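Local coordinates for ABC transporter, substrate binding protein (Polyamine) (PDB 4EUO), which selectively binds gamma-aminobutyric acid (GABA) as a periplasmic solute-binding protein, probably delivering it to an ABC transporter, at residues A[142-152]-A[158-169]. Numbering follows the deposited sequence.
With SO4 (sulfate ion), chain F.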
ATOM      1  N   VAL A 142       8.761  -2.853  -6.755  1.00  8.13           N
ATOM      2  CA  VAL A 142      10.141  -3.362  -6.819  1.00  7.77           C
ATOM      3  C   VAL A 142      10.665  -3.334  -8.246  1.00  9.64           C
ATOM      4  O   VAL A 142      11.814  -2.909  -8.483  1.00  9.30           O
ATOM      5  CB  VAL A 142      10.253  -4.767  -6.224  1.00  9.59           C
ATOM      6  CG1 VAL A 142      11.673  -5.269  -6.409  1.00 10.30           C
ATOM      7  CG2 VAL A 142       9.925  -4.743  -4.745  1.00  8.59           C
ATOM      8  N   ILE A 143       9.861  -3.768  -9.215  1.00  8.81           N
ATOM      9  CA  ILE A 143      10.314  -3.759 -10.608  1.00  8.82           C
ATOM     10  C   ILE A 143      10.616  -2.317 -11.029  1.00 10.31           C
ATOM     11  O   ILE A 143      11.652  -2.062 -11.639  1.00  9.69           O
ATOM     12  CB  ILE A 143       9.238  -4.449 -11.476  1.00 10.42           C
ATOM     13  CG1 ILE A 143       9.281  -5.977 -11.237  1.00 10.66           C
ATOM     14  CG2 ILE A 143       9.434  -4.095 -12.981  1.00 10.21           C
ATOM     15  CD1 ILE A 143       8.050  -6.725 -11.666  1.00 12.71           C
ATOM     16  N   GLU A 144       9.733  -1.371 -10.697  1.00  9.11           N
ATOM     17  CA  GLU A 144       9.975   0.023 -11.039  1.00  8.65           C
ATOM     18  C   GLU A 144      11.237   0.549 -10.349  1.00 10.61           C
ATOM     19  O   GLU A 144      12.052   1.211 -10.995  1.00 10.44           O
ATOM     20  CB  GLU A 144       8.774   0.894 -10.643  1.00  9.55           C
ATOM     21  CG  GLU A 144       7.502   0.701 -11.480  1.00 10.00           C
ATOM     22  CD  GLU A 144       6.586  -0.448 -11.110  1.00  9.45           C
ATOM     23  OE1 GLU A 144       6.947  -1.307 -10.271  1.00  8.69           O
ATOM     24  OE2 GLU A 144       5.456  -0.452 -11.656  1.00  9.54           O
ATOM     25  N   ALA A 145      11.450   0.210  -9.079  1.00  9.57           N
ATOM     26  CA  ALA A 145      12.656   0.671  -8.395  1.00  9.29           C
ATOM     27  C   ALA A 145      13.907   0.114  -9.076  1.00 11.32           C
ATOM     28  O   ALA A 145      14.896   0.859  -9.227  1.00 10.41           O
ATOM     29  CB  ALA A 145      12.607   0.264  -6.934  1.00  9.87           C
ATOM     30  N   ALA A 146      13.898  -1.168  -9.483  1.00  9.49           N
ATOM     31  CA  ALA A 146      15.050  -1.759 -10.178  1.00  9.95           C
ATOM     32  C   ALA A 146      15.305  -1.009 -11.499  1.00 11.55           C
ATOM     33  O   ALA A 146      16.467  -0.716 -11.831  1.00 11.31           O
ATOM     34  CB  ALA A 146      14.760  -3.226 -10.460  1.00 10.43           C
ATOM     35  N   LEU A 147      14.252  -0.669 -12.235  1.00 10.09           N
ATOM     36  CA  LEU A 147      14.406   0.021 -13.504  1.00 10.74           C
ATOM     37  C   LEU A 147      14.939   1.422 -13.275  1.00 12.12           C
ATOM     38  O   LEU A 147      15.846   1.854 -14.017  1.00 12.53           O
ATOM     39  CB  LEU A 147      13.070   0.021 -14.258  1.00 10.78           C
ATOM     40  CG  LEU A 147      12.661  -1.346 -14.808  1.00 11.29           C
ATOM     41  CD1 LEU A 147      11.182  -1.395 -15.112  1.00 11.54           C
ATOM     42  CD2 LEU A 147      13.505  -1.737 -16.039  1.00 11.62           C
ATOM     43  N   LEU A 148      14.433   2.127 -12.259  1.00 10.83           N
ATOM     44  CA  LEU A 148      14.945   3.465 -11.931  1.00 10.44           C
ATOM     45  C   LEU A 148      16.391   3.384 -11.516  1.00 13.01           C
ATOM     46  O   LEU A 148      17.183   4.239 -11.946  1.00 13.64           O
ATOM     47  CB  LEU A 148      14.135   4.108 -10.815  1.00 10.03           C
ATOM     48  CG  LEU A 148      12.665   4.406 -11.154  1.00 11.67           C
ATOM     49  CD1 LEU A 148      11.849   4.603  -9.878  1.00 12.72           C
ATOM     50  CD2 LEU A 148      12.529   5.602 -12.091  1.00 12.95           C
ATOM     51  N   ALA A 149      16.764   2.388 -10.721  1.00 11.12           N
ATOM     52  CA  ALA A 149      18.151   2.202 -10.284  1.00 11.61           C
ATOM     53  C   ALA A 149      19.038   1.924 -11.486  1.00 14.69           C
ATOM     54  O   ALA A 149      20.236   2.263 -11.443  1.00 15.00           O
ATOM     55  CB  ALA A 149      18.225   1.040  -9.324  1.00 12.60           C
ATOM     56  N   ASP A 150      18.476   1.325 -12.555  1.00 12.46           N
ATOM     57  CA  ASP A 150      19.191   0.991 -13.788  1.00 12.85           C
ATOM     58  C   ASP A 150      19.168   2.141 -14.806  1.00 15.59           C
ATOM     59  O   ASP A 150      19.558   1.929 -15.957  1.00 17.67           O
ATOM     60  CB  ASP A 150      18.674  -0.307 -14.405  1.00 12.52           C
ATOM     61  CG  ASP A 150      19.647  -0.955 -15.359  1.00 17.67           C
ATOM     62  OD1 ASP A 150      20.869  -0.989 -15.032  1.00 19.45           O
ATOM     63  OD2 ASP A 150      19.187  -1.511 -16.366  1.00 16.37           O
ATOM     64  N   GLY A 151      18.696   3.309 -14.408  1.00 13.66           N
ATOM     65  CA  GLY A 151      18.768   4.490 -15.257  1.00 14.71           C
ATOM     66  C   GLY A 151      17.546   4.826 -16.081  1.00 18.72           C
ATOM     67  O   GLY A 151      17.575   5.831 -16.796  1.00 19.25           O
ATOM     68  N   VAL A 152      16.446   4.012 -16.005  1.00 14.97           N
ATOM     69  CA  VAL A 152      15.190   4.343 -16.707  1.00 14.04           C
ATOM     70  C   VAL A 152      14.602   5.600 -16.074  1.00 17.39           C
ATOM     71  O   VAL A 152      14.533   5.690 -14.846  1.00 17.05           O
ATOM     72  CB  VAL A 152      14.166   3.173 -16.647  1.00 15.93           C
ATOM     73  CG1 VAL A 152      12.841   3.544 -17.333  1.00 15.04           C
ATOM     74  CG2 VAL A 152      14.741   1.923 -17.278  1.00 15.50           C
ATOM     75  N   TYR A 158       6.782   2.608 -18.348  1.00 11.84           N
ATOM     76  CA  TYR A 158       5.766   1.742 -18.924  1.00 11.94           C
ATOM     77  C   TYR A 158       5.730   1.769 -20.447  1.00 13.14           C
ATOM     78  O   TYR A 158       5.852   2.850 -21.029  1.00 13.97           O
ATOM     79  CB  TYR A 158       4.382   2.068 -18.363  1.00 11.89           C
ATOM     80  CG  TYR A 158       4.334   1.967 -16.858  1.00 10.59           C
ATOM     81  CD1 TYR A 158       4.211   0.737 -16.234  1.00 11.65           C
ATOM     82  CD2 TYR A 158       4.488   3.096 -16.059  1.00 11.22           C
ATOM     83  CE1 TYR A 158       4.241   0.619 -14.849  1.00 10.10           C
ATOM     84  CE2 TYR A 158       4.566   2.989 -14.666  1.00 10.62           C
ATOM     85  CZ  TYR A 158       4.432   1.745 -14.072  1.00 10.91           C
ATOM     86  OH  TYR A 158       4.435   1.649 -12.702  1.00 10.89           O
ATOM     87  N   PRO A 159       5.564   0.616 -21.113  1.00 11.85           N
ATOM     88  CA  PRO A 159       5.406  -0.732 -20.540  1.00 11.64           C
ATOM     89  C   PRO A 159       6.677  -1.227 -19.883  1.00 12.87           C
ATOM     90  O   PRO A 159       7.773  -0.904 -20.314  1.00 12.29           O
ATOM     91  CB  PRO A 159       5.005  -1.590 -21.747  1.00 13.36           C
ATOM     92  CG  PRO A 159       5.654  -0.898 -22.918  1.00 17.26           C
ATOM     93  CD  PRO A 159       5.569   0.581 -22.595  1.00 12.62           C
ATOM     94  N   LEU A 160       6.533  -2.013 -18.838  1.00 11.90           N
ATOM     95  CA  LEU A 160       7.690  -2.457 -18.089  1.00 11.45           C
ATOM     96  C   LEU A 160       8.620  -3.347 -18.882  1.00 12.46           C
ATOM     97  O   LEU A 160       8.154  -4.261 -19.553  1.00 14.58           O
ATOM     98  CB  LEU A 160       7.239  -3.225 -16.849  1.00 11.52           C
ATOM     99  CG  LEU A 160       6.453  -2.425 -15.817  1.00 11.94           C
ATOM    100  CD1 LEU A 160       5.858  -3.384 -14.798  1.00 12.37           C
ATOM    101  CD2 LEU A 160       7.294  -1.310 -15.164  1.00 12.40           C
ATOM    102  N   ASP A 161       9.937  -3.123 -18.754  1.00 11.72           N
ATOM    103  CA  ASP A 161      10.924  -4.020 -19.332  1.00 11.38           C
ATOM    104  C   ASP A 161      11.290  -5.021 -18.218  1.00 12.57           C
ATOM    105  O   ASP A 161      12.198  -4.790 -17.400  1.00 12.51           O
ATOM    106  CB  ASP A 161      12.126  -3.240 -19.832  1.00 12.92           C
ATOM    107  CG  ASP A 161      13.125  -4.074 -20.592  1.00 15.90           C
ATOM    108  OD1 ASP A 161      13.120  -5.312 -20.410  1.00 14.81           O
ATOM    109  OD2 ASP A 161      14.015  -3.472 -21.242  1.00 17.08           O
ATOM    110  N   LEU A 162      10.546  -6.120 -18.165  1.00 12.64           N
ATOM    111  CA  LEU A 162      10.719  -7.086 -17.089  1.00 12.28           C
ATOM    112  C   LEU A 162      12.084  -7.741 -17.119  1.00 15.00           C
ATOM    113  O   LEU A 162      12.715  -7.857 -16.064  1.00 14.36           O
ATOM    114  CB  LEU A 162       9.596  -8.126 -17.072  1.00 13.19           C
ATOM    115  CG  LEU A 162       8.187  -7.592 -16.867  1.00 17.80           C
ATOM    116  CD1 LEU A 162       7.186  -8.743 -16.824  1.00 19.20           C
ATOM    117  CD2 LEU A 162       8.064  -6.781 -15.565  1.00 19.80           C
ATOM    118  N   ASP A 163      12.600  -8.088 -18.316  1.00 14.72           N
ATOM    119  CA  ASP A 163      13.917  -8.713 -18.422  1.00 15.58           C
ATOM    120  C   ASP A 163      14.976  -7.807 -17.872  1.00 15.56           C
ATOM    121  O   ASP A 163      15.846  -8.258 -17.121  1.00 14.42           O
ATOM    122  CB  ASP A 163      14.212  -9.069 -19.885  1.00 17.79           C
ATOM    123  CG  ASP A 163      13.512 -10.315 -20.396  1.00 30.95           C
ATOM    124  OD1 ASP A 163      12.952 -11.073 -19.564  1.00 30.60           O
ATOM    125  OD2 ASP A 163      13.536 -10.544 -21.625  1.00 36.35           O
ATOM    126  N   ARG A 164      14.875  -6.510 -18.171  1.00 13.16           N
ATOM    127  CA  ARG A 164      15.861  -5.562 -17.683  1.00 12.72           C
ATOM    128  C   ARG A 164      15.759  -5.439 -16.148  1.00 13.72           C
ATOM    129  O   ARG A 164      16.774  -5.394 -15.455  1.00 13.27           O
ATOM    130  CB  ARG A 164      15.636  -4.213 -18.355  1.00 12.80           C
ATOM    131  CG  ARG A 164      16.586  -3.132 -17.914  1.00 14.18           C
ATOM    132  CD  ARG A 164      16.348  -1.876 -18.715  1.00 15.68           C
ATOM    133  NE  ARG A 164      17.245  -0.810 -18.285  1.00 15.55           N
ATOM    134  CZ  ARG A 164      17.388   0.348 -18.936  1.00 17.62           C
ATOM    135  NH1 ARG A 164      16.660   0.604 -20.020  1.00 17.08           N
ATOM    136  NH2 ARG A 164      18.257   1.256 -18.506  1.00 16.91           N
ATOM    137  N   ALA A 165      14.525  -5.369 -15.613  1.00 12.15           N
ATOM    138  CA  ALA A 165      14.332  -5.274 -14.175  1.00 11.65           C
ATOM    139  C   ALA A 165      14.897  -6.495 -13.473  1.00 13.03           C
ATOM    140  O   ALA A 165      15.580  -6.348 -12.452  1.00 11.64           O
ATOM    141  CB  ALA A 165      12.855  -5.123 -13.848  1.00 12.60           C
ATOM    142  N   PHE A 166      14.635  -7.697 -13.999  1.00 12.14           N
ATOM    143  CA  PHE A 166      15.125  -8.913 -13.358  1.00 11.94           C
ATOM    144  C   PHE A 166      16.648  -9.012 -13.434  1.00 14.69           C
ATOM    145  O   PHE A 166      17.282  -9.443 -12.464  1.00 13.97           O
ATOM    146  CB  PHE A 166      14.459 -10.140 -14.002  1.00 12.85           C
ATOM    147  CG  PHE A 166      12.965 -10.265 -13.779  1.00 12.92           C
ATOM    148  CD1 PHE A 166      12.398  -9.971 -12.543  1.00 15.68           C
ATOM    149  CD2 PHE A 166      12.132 -10.728 -14.787  1.00 14.16           C
ATOM    150  CE1 PHE A 166      11.004 -10.097 -12.343  1.00 16.08           C
ATOM    151  CE2 PHE A 166      10.753 -10.877 -14.578  1.00 16.62           C
ATOM    152  CZ  PHE A 166      10.196 -10.527 -13.366  1.00 15.12           C
ATOM    153  N   LYS A 167      17.248  -8.559 -14.566  1.00 12.84           N
ATOM    154  CA  LYS A 167      18.722  -8.549 -14.628  1.00 14.05           C
ATOM    155  C   LYS A 167      19.305  -7.614 -13.574  1.00 15.94           C
ATOM    156  O   LYS A 167      20.305  -7.954 -12.940  1.00 14.92           O
ATOM    157  CB  LYS A 167      19.205  -8.121 -16.022  1.00 16.18           C
ATOM    158  CG  LYS A 167      19.021  -9.238 -17.038  1.00 24.09           C
ATOM    159  CD  LYS A 167      19.499  -8.857 -18.437  1.00 30.13           C
ATOM    160  CE  LYS A 167      19.388 -10.012 -19.403  1.00 42.36           C
ATOM    161  NZ  LYS A 167      19.757  -9.606 -20.790  1.00 52.34           N
ATOM    162  N   LYS A 168      18.668  -6.453 -13.345  1.00 12.97           N
ATOM    163  CA  LYS A 168      19.140  -5.520 -12.335  1.00 12.35           C
ATOM    164  C   LYS A 168      18.953  -6.124 -10.921  1.00 13.53           C
ATOM    165  O   LYS A 168      19.844  -6.040 -10.078  1.00 13.30           O
ATOM    166  CB  LYS A 168      18.409  -4.168 -12.456  1.00 14.25           C
ATOM    167  CG  LYS A 168      18.905  -3.084 -11.471  1.00 13.76           C
ATOM    168  CD  LYS A 168      20.413  -2.771 -11.597  1.00 15.60           C
ATOM    169  CE  LYS A 168      20.692  -1.497 -10.871  1.00 16.24           C
ATOM    170  NZ  LYS A 168      22.148  -1.194 -10.849  1.00 19.02           N
ATOM    171  N   LEU A 169      17.801  -6.743 -10.665  1.00 11.57           N
ATOM    172  CA  LEU A 169      17.577  -7.414  -9.375  1.00 11.50           C
ATOM    173  C   LEU A 169      18.572  -8.560  -9.144  1.00 13.84           C
ATOM    174  O   LEU A 169      19.025  -8.749  -8.026  1.00 12.71           O
ATOM    175  CB  LEU A 169      16.139  -7.933  -9.253  1.00 10.81           C
ATOM    176  CG  LEU A 169      15.138  -6.816  -8.998  1.00 11.84           C
ATOM    177  CD1 LEU A 169      13.747  -7.232  -9.492  1.00 12.15           C
ATOM    178  CD2 LEU A 169      15.120  -6.433  -7.516  1.00 11.96           C
TER
HETATM  179  S   SO4 F 405       9.722  -8.098 -21.319  1.00 19.48           S
HETATM  180  O1  SO4 F 405       8.694  -9.094 -21.509  1.00 25.22           O
HETATM  181  O2  SO4 F 405      10.181  -7.612 -22.647  1.00 24.66           O
HETATM  182  O3  SO4 F 405       9.207  -6.965 -20.548  1.00 22.15           O
HETATM  183  O4  SO4 F 405      10.792  -8.747 -20.586  1.00 18.42           O
HETATM  184  O   HOH W   1      19.353  -4.332 -16.161  1.00 17.88           O
HETATM  185  O   HOH W   2      22.780  -0.493 -13.351  1.00 28.25           O
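With CG anti to the backbone N (chi1 179°) and the chain extended as far as NE, Arg-164 reaches Asp-150, just past the end of helix 142-149. Arg-164 NE forms a salt bridge with Asp-150 OD2 (2.8 Å), nearly in the guanidinium plane and on the anti side of the carboxylate; the carboxylate and guanidinium planes are almost perpendicular. Arg-164 NH2 hydrogen-bonds Asp-150 O (2.9 Å) from above the carbonyl plane. Val-152 CG2 covers one guanidinium face, 3.5 Å from Arg-164 CZ. Lys-168, bent at chi2 (58°), lays its methylenes along Ala-146 O and Asp-150, and a water joins its NZ to Asp-150 OD1. The axes of helical segments 142-149 and 162-169 cross at 79°, packing Ala-146 and Leu-147 against Ala-165, whose CB also lies 3.7 Å from Ile-143 CG2. These successive helices of the periplasmic binding protein fold rest on helix 301-313 through Val-142 and Leu-169. Near the N-terminal half of helix 142-149, Tyr-158 OH donates to Glu-144 OE2 (2.6 Å), which Trp-297 NE1 also reaches. A sulfate, probably from the crystallisation liquor, accepts from Leu-162 N and Asp-163 N. Arg-164 thus ties the Schellman end of one helix, where Gly-151 has positive phi, to the next, and its charge, with nearby Lys-168, would probably favour ionised Asp-150.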